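PDB 1OJZ: ADP-ribosyltransferase from Staphylococcus aureus, which probably transfers ADP-ribose from NAD+ to a target protein, as related C3-like exoenzymes do to Rho GTPases. Local coordinates for residues Val83-Asn88 against Gly135-Gln140; Arg150-Lys155 against Ile203-Val208. One frame throughout, in Å; residues are numbered along the deposited sequence.

Interaction 1 of 2, residues Val83-Asn88 against Gly135-Gln140; sequences VYRLLN and GYSSTQ. With NAD (nicotinamide-adenine-dinucleotide), chain B.
Tyr-84 and Gln-140 form a single antiparallel, hydrogen-bonded pair where the edge strands of the two sheets of the ADP-ribosyltransferase fold meet at the NAD cleft. Tyr-84 N gives its hydrogen to Gln-140 O at 2.7 Å, and Gln-140 N returns a bond to Tyr-84 O at 2.8 Å. Because the strands run at 114° to each other, the ladder stops there and side chains do the rest. Gln-140 illustrates how a residue in such a junction can serve a ligand. Its CG lies between the backbone N and the carbonyl carbon (chi1 42°), and the chain then extends across Leu-86 at about a right angle. OE1 accepts from Ala-146 N, which fixes the turn of the amide and directs NE2 to NAD O7N, 3.0 Å away. The two methyls of Leu-86 rest against this amide, CD1 lying 3.5 Å from Gln-140 NE2. The nicotinamide carboxamide is thus held from both strands: O7N also receives Leu-86 N at 3.0 Å, while N7N donates to Leu-86 O. One residue back along each strand, Val-83 and Thr-139 cross obliquely, with Val-83 CB 3.5 Å from Thr-139 OG1, a hydroxyl already bonded to Val-181 O. Ser-138, Thr-139 and Gln-140 probably occupy the place of this family's STS motif, here with glutamine third, and Ser-138 OG is hydrogen-bonded to the NAD-binding Glu-180. CG of Arg-85 is anti to the backbone N (chi1 -171°) and the chain runs on extended to NE, past Thr-139 CG2 and Ser-138 O; its guanidinium forms a salt bridge with Glu-133, has Ser-137 OG over one face, and sends NH2 to the NAD phosphate oxygen O1A at 3.2 Å. At the guanidinium edge, in its plane, Arg-85 NE donates to a water 2.9 Å away.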
loop_
_atom_site.group_PDB
_atom_site.type_symbol
_atom_site.label_atom_id
_atom_site.label_comp_id
_atom_site.label_asym_id
_atom_site.label_seq_id
_atom_site.Cartn_x
_atom_site.Cartn_y
_atom_site.Cartn_z
ATOM N N VAL A 83 -1.631 -6.969 -3.923
ATOM C CA VAL A 83 -0.437 -6.486 -3.249
ATOM C C VAL A 83 -0.896 -6.238 -1.822
ATOM O O VAL A 83 -2.081 -5.982 -1.577
ATOM C CB VAL A 83 0.115 -5.182 -3.856
ATOM C CG1 VAL A 83 0.640 -5.458 -5.269
ATOM C CG2 VAL A 83 -0.969 -4.098 -3.858
ATOM N N TYR A 84 0.034 -6.310 -0.880
ATOM C CA TYR A 84 -0.319 -6.140 0.519
ATOM C C TYR A 84 0.305 -4.936 1.209
ATOM O O TYR A 84 1.517 -4.739 1.174
ATOM C CB TYR A 84 0.035 -7.417 1.288
ATOM C CG TYR A 84 -0.665 -8.644 0.744
ATOM C CD1 TYR A 84 -0.199 -9.291 -0.402
ATOM C CD2 TYR A 84 -1.826 -9.121 1.342
ATOM C CE1 TYR A 84 -0.883 -10.386 -0.940
ATOM C CE2 TYR A 84 -2.515 -10.202 0.823
ATOM C CZ TYR A 84 -2.044 -10.833 -0.319
ATOM O OH TYR A 84 -2.758 -11.893 -0.839
ATOM N N ARG A 85 -0.549 -4.134 1.837
ATOM C CA ARG A 85 -0.098 -2.966 2.566
ATOM C C ARG A 85 -0.285 -3.291 4.054
ATOM O O ARG A 85 -1.408 -3.305 4.562
ATOM C CB ARG A 85 -0.920 -1.731 2.152
ATOM C CG ARG A 85 -0.366 -0.416 2.708
ATOM C CD ARG A 85 -1.102 0.830 2.211
ATOM N NE ARG A 85 -0.531 2.043 2.803
ATOM C CZ ARG A 85 -1.198 3.180 2.988
ATOM N NH1 ARG A 85 -2.471 3.279 2.618
ATOM N NH2 ARG A 85 -0.601 4.209 3.572
ATOM N N LEU A 86 0.816 -3.595 4.737
ATOM C CA LEU A 86 0.752 -3.913 6.156
ATOM C C LEU A 86 0.703 -2.615 6.951
ATOM O O LEU A 86 1.518 -1.719 6.747
ATOM C CB LEU A 86 1.952 -4.774 6.560
ATOM C CG LEU A 86 1.768 -6.272 6.278
ATOM C CD1 LEU A 86 1.362 -6.490 4.820
ATOM C CD2 LEU A 86 3.060 -7.018 6.584
ATOM N N LEU A 87 -0.268 -2.514 7.853
ATOM C CA LEU A 87 -0.444 -1.296 8.628
ATOM C C LEU A 87 -0.627 -1.547 10.121
ATOM O O LEU A 87 -0.943 -2.661 10.544
ATOM C CB LEU A 87 -1.666 -0.540 8.089
ATOM C CG LEU A 87 -1.643 -0.200 6.595
ATOM C CD1 LEU A 87 -3.068 0.045 6.097
ATOM C CD2 LEU A 87 -0.757 1.012 6.360
ATOM N N ASN A 88 -0.422 -0.491 10.906
ATOM C CA ASN A 88 -0.587 -0.538 12.352
ATOM C C ASN A 88 -2.024 -0.088 12.661
ATOM O O ASN A 88 -2.725 0.420 11.782
ATOM C CB ASN A 88 0.432 0.386 13.036
ATOM C CG ASN A 88 1.871 -0.070 12.815
ATOM O OD1 ASN A 88 2.209 -1.222 13.069
ATOM N ND2 ASN A 88 2.719 0.834 12.341
ATOM N N GLY A 135 -1.034 9.927 0.439
ATOM C CA GLY A 135 0.393 9.799 0.228
ATOM C C GLY A 135 0.563 8.706 -0.813
ATOM O O GLY A 135 -0.412 8.261 -1.415
ATOM N N TYR A 136 1.791 8.288 -1.062
ATOM C CA TYR A 136 2.012 7.201 -2.005
ATOM C C TYR A 136 1.703 5.955 -1.177
ATOM O O TYR A 136 1.705 6.023 0.057
ATOM C CB TYR A 136 3.470 7.204 -2.476
ATOM C CG TYR A 136 3.803 8.384 -3.365
ATOM C CD1 TYR A 136 3.673 8.294 -4.756
ATOM C CD2 TYR A 136 4.192 9.604 -2.815
ATOM C CE1 TYR A 136 3.922 9.400 -5.578
ATOM C CE2 TYR A 136 4.443 10.713 -3.620
ATOM C CZ TYR A 136 4.308 10.605 -4.994
ATOM O OH TYR A 136 4.574 11.691 -5.788
ATOM N N SER A 137 1.420 4.835 -1.837
ATOM C CA SER A 137 1.117 3.599 -1.123
ATOM C C SER A 137 2.236 2.572 -1.287
ATOM O O SER A 137 2.451 2.024 -2.379
ATOM C CB SER A 137 -0.205 2.990 -1.609
ATOM O OG SER A 137 -1.325 3.785 -1.245
ATOM N N SER A 138 2.939 2.310 -0.188
ATOM C CA SER A 138 4.034 1.350 -0.174
ATOM C C SER A 138 3.469 -0.033 0.149
ATOM O O SER A 138 2.991 -0.272 1.260
ATOM C CB SER A 138 5.056 1.756 0.891
ATOM O OG SER A 138 6.165 0.874 0.891
ATOM N N THR A 139 3.543 -0.945 -0.811
ATOM C CA THR A 139 3.003 -2.289 -0.621
ATOM C C THR A 139 4.010 -3.386 -0.938
ATOM O O THR A 139 5.122 -3.114 -1.395
ATOM C CB THR A 139 1.775 -2.511 -1.522
ATOM O OG1 THR A 139 2.192 -2.508 -2.897
ATOM C CG2 THR A 139 0.733 -1.398 -1.301
ATOM N N GLN A 140 3.606 -4.630 -0.692
ATOM C CA GLN A 140 4.458 -5.782 -0.968
ATOM C C GLN A 140 3.721 -6.837 -1.795
ATOM O O GLN A 140 2.543 -7.131 -1.548
ATOM C CB GLN A 140 4.998 -6.377 0.348
ATOM C CG GLN A 140 4.008 -6.470 1.493
ATOM C CD GLN A 140 4.685 -6.682 2.850
ATOM O OE1 GLN A 140 5.290 -7.722 3.103
ATOM N NE2 GLN A 140 4.582 -5.685 3.724
HETATM P PA NAD B . 3.160 4.797 5.752
HETATM O O1A NAD B . 1.988 3.971 5.403
HETATM O O2A NAD B . 3.349 6.107 5.072
HETATM O O5B NAD B . 3.166 5.010 7.335
HETATM C C5B NAD B . 2.015 5.579 7.979
HETATM C C4B NAD B . 1.751 4.820 9.253
HETATM O O4B NAD B . 0.508 5.442 9.733
HETATM C C3B NAD B . 1.453 3.306 9.046
HETATM O O3B NAD B . 2.317 2.556 9.947
HETATM C C2B NAD B . -0.014 3.083 9.336
HETATM O O2B NAD B . -0.374 2.207 10.334
HETATM C C1B NAD B . -0.570 4.533 9.482
HETATM N N9A NAD B . -1.240 4.985 8.250
HETATM C C8A NAD B . -1.047 4.724 6.885
HETATM N N7A NAD B . -1.893 5.346 6.099
HETATM C C5A NAD B . -2.710 6.048 6.882
HETATM C C6A NAD B . -3.840 6.936 6.595
HETATM N N6A NAD B . -4.258 7.173 5.370
HETATM N N1A NAD B . -4.438 7.488 7.720
HETATM C C2A NAD B . -4.057 7.282 8.996
HETATM N N3A NAD B . -2.979 6.449 9.322
HETATM C C4A NAD B . -2.333 5.850 8.236
HETATM O O3 NAD B . 4.471 3.950 5.521
HETATM P PN NAD B . 4.827 2.421 5.931
HETATM O O1N NAD B . 3.807 1.544 5.349
HETATM O O2N NAD B . 5.021 2.418 7.411
HETATM O O5D NAD B . 6.171 2.226 5.080
HETATM C C5D NAD B . 7.383 2.951 5.403
HETATM C C4D NAD B . 8.548 2.173 4.909
HETATM O O4D NAD B . 8.185 0.724 4.817
HETATM C C3D NAD B . 9.037 2.557 3.463
HETATM O O3D NAD B . 10.474 2.729 3.451
HETATM C C2D NAD B . 8.635 1.362 2.577
HETATM O O2D NAD B . 9.499 1.240 1.474
HETATM C C1D NAD B . 8.697 0.155 3.594
HETATM N N1N NAD B . 7.889 -1.098 3.259
HETATM C C2N NAD B . 6.532 -1.151 3.786
HETATM C C3N NAD B . 5.530 -1.839 3.202
HETATM C C7N NAD B . 4.148 -1.890 3.807
HETATM O O7N NAD B . 3.423 -2.872 3.521
HETATM N N7N NAD B . 3.745 -0.920 4.637
HETATM C C4N NAD B . 5.753 -2.614 1.911
HETATM C C5N NAD B . 6.871 -1.987 1.133
HETATM C C6N NAD B . 8.000 -1.536 1.873
HETATM O O HOH W 1 -3.427 2.323 0.148
HETATM O O HOH W 2 2.258 1.611 3.209
#

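Interaction 2 of 2, residues Arg150-Lys155 against Ile203-Val208; sequences RPIELK and IIITAV. With NAD (nicotinamide-adenine-dinucleotide), chain B.
Ile-152 to Lys-155 pair in parallel with Ile-203 to Thr-206 through a ladder of five backbone hydrogen bonds, from Ile-203 N to Pro-151 O at 2.9 Å up to Ala-207 N to Lys-155 O, the strand axes diverging by only 16°. These strands lie inside the five-stranded mixed sheet of the ADP-ribosyltransferase fold, between strand 81-87 and strand 187-196, and the pairing is a clear example of one register serving two unlike faces. On the buried face Ile-152, Leu-154, Ile-203 and Ile-205 form an aliphatic layer. Ile-152 CG2 meets Ile-205 CD1 obliquely at 3.7 Å, and Leu-154 brings CD2 close to the partner strand, 3.5 Å from Ile-205 O. On the opposite face Glu-153 and Ile-204 lie side by side. Ile-204 bends at chi2 (-59°), which lays CD1 along the extended glutamate, 3.4 Å from Glu-153 CB; the carboxylate's OE1 is hydrogen-bonded to Ser-143. Lys-155 runs alongside Thr-206 and makes a cation-pi contact with Tyr-82; a water bonded to Thr-206 OG1 also forms a weak hydrogen bond with Lys-155 NZ. Two residues before strand 152-158 begins, the extended Arg-150 leaves this ladder for NAD: phosphate oxygen O2N sits in the guanidinium plane at its edge, 2.8 Å from Arg-150 NH2 and 3.1 Å from NH1, with ribose O3B over one face.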
loop_
_atom_site.group_PDB
_atom_site.type_symbol
_atom_site.label_atom_id
_atom_site.label_comp_id
_atom_site.label_asym_id
_atom_site.label_seq_id
_atom_site.Cartn_x
_atom_site.Cartn_y
_atom_site.Cartn_z
ATOM N N ARG A 150 3.006 -6.475 11.714
ATOM C CA ARG A 150 1.897 -5.521 11.817
ATOM C C ARG A 150 0.503 -6.159 11.873
ATOM O O ARG A 150 0.232 -7.157 11.208
ATOM C CB ARG A 150 1.967 -4.502 10.677
ATOM C CG ARG A 150 3.144 -3.541 10.790
ATOM C CD ARG A 150 3.096 -2.480 9.697
ATOM N NE ARG A 150 4.038 -1.396 9.958
ATOM C CZ ARG A 150 4.164 -0.307 9.205
ATOM N NH1 ARG A 150 3.407 -0.146 8.128
ATOM N NH2 ARG A 150 5.049 0.629 9.535
ATOM N N PRO A 151 -0.406 -5.566 12.673
ATOM C CA PRO A 151 -1.794 -5.986 12.907
ATOM C C PRO A 151 -2.722 -6.051 11.697
ATOM O O PRO A 151 -3.458 -7.024 11.516
ATOM C CB PRO A 151 -2.298 -4.963 13.928
ATOM C CG PRO A 151 -1.059 -4.476 14.586
ATOM C CD PRO A 151 -0.114 -4.343 13.438
ATOM N N ILE A 152 -2.695 -5.010 10.875
ATOM C CA ILE A 152 -3.579 -4.944 9.719
ATOM C C ILE A 152 -2.916 -5.270 8.397
ATOM O O ILE A 152 -1.778 -4.896 8.145
ATOM C CB ILE A 152 -4.198 -3.533 9.592
ATOM C CG1 ILE A 152 -5.027 -3.226 10.842
ATOM C CG2 ILE A 152 -5.070 -3.435 8.336
ATOM C CD1 ILE A 152 -5.377 -1.762 10.982
ATOM N N GLU A 153 -3.652 -5.975 7.551
ATOM C CA GLU A 153 -3.160 -6.301 6.231
ATOM C C GLU A 153 -4.201 -5.793 5.247
ATOM O O GLU A 153 -5.309 -6.315 5.174
ATOM C CB GLU A 153 -2.979 -7.807 6.064
ATOM C CG GLU A 153 -2.525 -8.201 4.667
ATOM C CD GLU A 153 -2.352 -9.698 4.513
ATOM O OE1 GLU A 153 -1.418 -10.255 5.130
ATOM O OE2 GLU A 153 -3.156 -10.316 3.782
ATOM N N LEU A 154 -3.849 -4.749 4.515
ATOM C CA LEU A 154 -4.755 -4.185 3.529
ATOM C C LEU A 154 -4.476 -4.963 2.240
ATOM O O LEU A 154 -3.473 -4.723 1.582
ATOM C CB LEU A 154 -4.441 -2.697 3.326
ATOM C CG LEU A 154 -5.526 -1.724 2.858
ATOM C CD1 LEU A 154 -4.856 -0.433 2.395
ATOM C CD2 LEU A 154 -6.355 -2.338 1.748
ATOM N N LYS A 155 -5.356 -5.899 1.899
ATOM C CA LYS A 155 -5.203 -6.722 0.699
ATOM C C LYS A 155 -5.859 -6.008 -0.480
ATOM O O LYS A 155 -7.084 -5.976 -0.592
ATOM C CB LYS A 155 -5.860 -8.087 0.932
ATOM C CG LYS A 155 -5.773 -9.062 -0.233
ATOM C CD LYS A 155 -6.422 -10.385 0.154
ATOM C CE LYS A 155 -6.293 -11.433 -0.941
ATOM N NZ LYS A 155 -7.023 -12.689 -0.592
ATOM N N ILE A 203 -5.944 -8.468 11.069
ATOM C CA ILE A 203 -7.222 -8.009 10.542
ATOM C C ILE A 203 -6.996 -7.782 9.052
ATOM O O ILE A 203 -6.147 -6.983 8.671
ATOM C CB ILE A 203 -7.648 -6.683 11.202
ATOM C CG1 ILE A 203 -7.828 -6.899 12.708
ATOM C CG2 ILE A 203 -8.954 -6.162 10.560
ATOM C CD1 ILE A 203 -8.079 -5.621 13.490
ATOM N N ILE A 204 -7.738 -8.498 8.212
ATOM C CA ILE A 204 -7.583 -8.364 6.767
ATOM C C ILE A 204 -8.663 -7.478 6.163
ATOM O O ILE A 204 -9.855 -7.747 6.307
ATOM C CB ILE A 204 -7.651 -9.737 6.057
ATOM C CG1 ILE A 204 -6.696 -10.724 6.737
ATOM C CG2 ILE A 204 -7.298 -9.578 4.577
ATOM C CD1 ILE A 204 -5.247 -10.290 6.743
ATOM N N ILE A 205 -8.223 -6.417 5.495
ATOM C CA ILE A 205 -9.119 -5.481 4.830
ATOM C C ILE A 205 -8.924 -5.726 3.342
ATOM O O ILE A 205 -7.903 -5.333 2.779
ATOM C CB ILE A 205 -8.747 -4.016 5.144
ATOM C CG1 ILE A 205 -8.914 -3.743 6.644
ATOM C CG2 ILE A 205 -9.614 -3.079 4.302
ATOM C CD1 ILE A 205 -8.431 -2.375 7.093
ATOM N N THR A 206 -9.882 -6.393 2.709
ATOM C CA THR A 206 -9.780 -6.680 1.282
ATOM C C THR A 206 -10.512 -5.614 0.486
ATOM O O THR A 206 -11.664 -5.289 0.778
ATOM C CB THR A 206 -10.362 -8.061 0.942
ATOM O OG1 THR A 206 -9.681 -9.062 1.711
ATOM C CG2 THR A 206 -10.179 -8.366 -0.555
ATOM N N ALA A 207 -9.830 -5.066 -0.516
ATOM C CA ALA A 207 -10.396 -4.015 -1.343
ATOM C C ALA A 207 -9.922 -4.094 -2.785
ATOM O O ALA A 207 -8.927 -4.746 -3.101
ATOM C CB ALA A 207 -10.028 -2.640 -0.757
ATOM N N VAL A 208 -10.652 -3.416 -3.660
ATOM C CA VAL A 208 -10.303 -3.380 -5.070
ATOM C C VAL A 208 -9.907 -1.964 -5.446
ATOM O O VAL A 208 -10.654 -1.009 -5.219
ATOM C CB VAL A 208 -11.477 -3.827 -5.968
ATOM C CG1 VAL A 208 -11.058 -3.756 -7.432
ATOM C CG2 VAL A 208 -11.894 -5.253 -5.605
HETATM P PA NAD B . 3.160 4.797 5.752
HETATM O O1A NAD B . 1.988 3.971 5.403
HETATM O O2A NAD B . 3.349 6.107 5.072
HETATM O O5B NAD B . 3.166 5.010 7.335
HETATM C C5B NAD B . 2.015 5.579 7.979
HETATM C C4B NAD B . 1.751 4.820 9.253
HETATM O O4B NAD B . 0.508 5.442 9.733
HETATM C C3B NAD B . 1.453 3.306 9.046
HETATM O O3B NAD B . 2.317 2.556 9.947
HETATM C C2B NAD B . -0.014 3.083 9.336
HETATM O O2B NAD B . -0.374 2.207 10.334
HETATM C C1B NAD B . -0.570 4.533 9.482
HETATM N N9A NAD B . -1.240 4.985 8.250
HETATM C C8A NAD B . -1.047 4.724 6.885
HETATM N N7A NAD B . -1.893 5.346 6.099
HETATM C C5A NAD B . -2.710 6.048 6.882
HETATM C C6A NAD B . -3.840 6.936 6.595
HETATM N N6A NAD B . -4.258 7.173 5.370
HETATM N N1A NAD B . -4.438 7.488 7.720
HETATM C C2A NAD B . -4.057 7.282 8.996
HETATM N N3A NAD B . -2.979 6.449 9.322
HETATM C C4A NAD B . -2.333 5.850 8.236
HETATM O O3 NAD B . 4.471 3.950 5.521
HETATM P PN NAD B . 4.827 2.421 5.931
HETATM O O1N NAD B . 3.807 1.544 5.349
HETATM O O2N NAD B . 5.021 2.418 7.411
HETATM O O5D NAD B . 6.171 2.226 5.080
HETATM C C5D NAD B . 7.383 2.951 5.403
HETATM C C4D NAD B . 8.548 2.173 4.909
HETATM O O4D NAD B . 8.185 0.724 4.817
HETATM C C3D NAD B . 9.037 2.557 3.463
HETATM O O3D NAD B . 10.474 2.729 3.451
HETATM C C2D NAD B . 8.635 1.362 2.577
HETATM O O2D NAD B . 9.499 1.240 1.474
HETATM C C1D NAD B . 8.697 0.155 3.594
HETATM N N1N NAD B . 7.889 -1.098 3.259
HETATM C C2N NAD B . 6.532 -1.151 3.786
HETATM C C3N NAD B . 5.530 -1.839 3.202
HETATM C C7N NAD B . 4.148 -1.890 3.807
HETATM O O7N NAD B . 3.423 -2.872 3.521
HETATM N N7N NAD B . 3.745 -0.920 4.637
HETATM C C4N NAD B . 5.753 -2.614 1.911
HETATM C C5N NAD B . 6.871 -1.987 1.133
HETATM C C6N NAD B . 8.000 -1.536 1.873
HETATM O O HOH W 3 -9.798 -11.766 1.096
#

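Overall arrangement
Interactions 1 and 2 have centres about 9 Å apart and share one sheet, in which strand 81-87 runs antiparallel to strand 152-158. Leu-87 N lies 2.8 Å from Ile-152 O, a probable hydrogen bond that ties the two directly. A second tie forms at the ligand: Arg-150 NH1 is 2.8 Å from Leu-86 O, the carbonyl that also accepts from the nicotinamide amide. The arginine from interaction 2 therefore joins the wall built by interaction 1, and the two share the pyrophosphate, Arg-85 on one phosphate and Arg-150 on the other. Interaction 1 is centred about 2 Å from the chain's centre, interaction 2 about 10 Å; Arg-48, Glu-133 and Glu-180 help complete the NAD pocket.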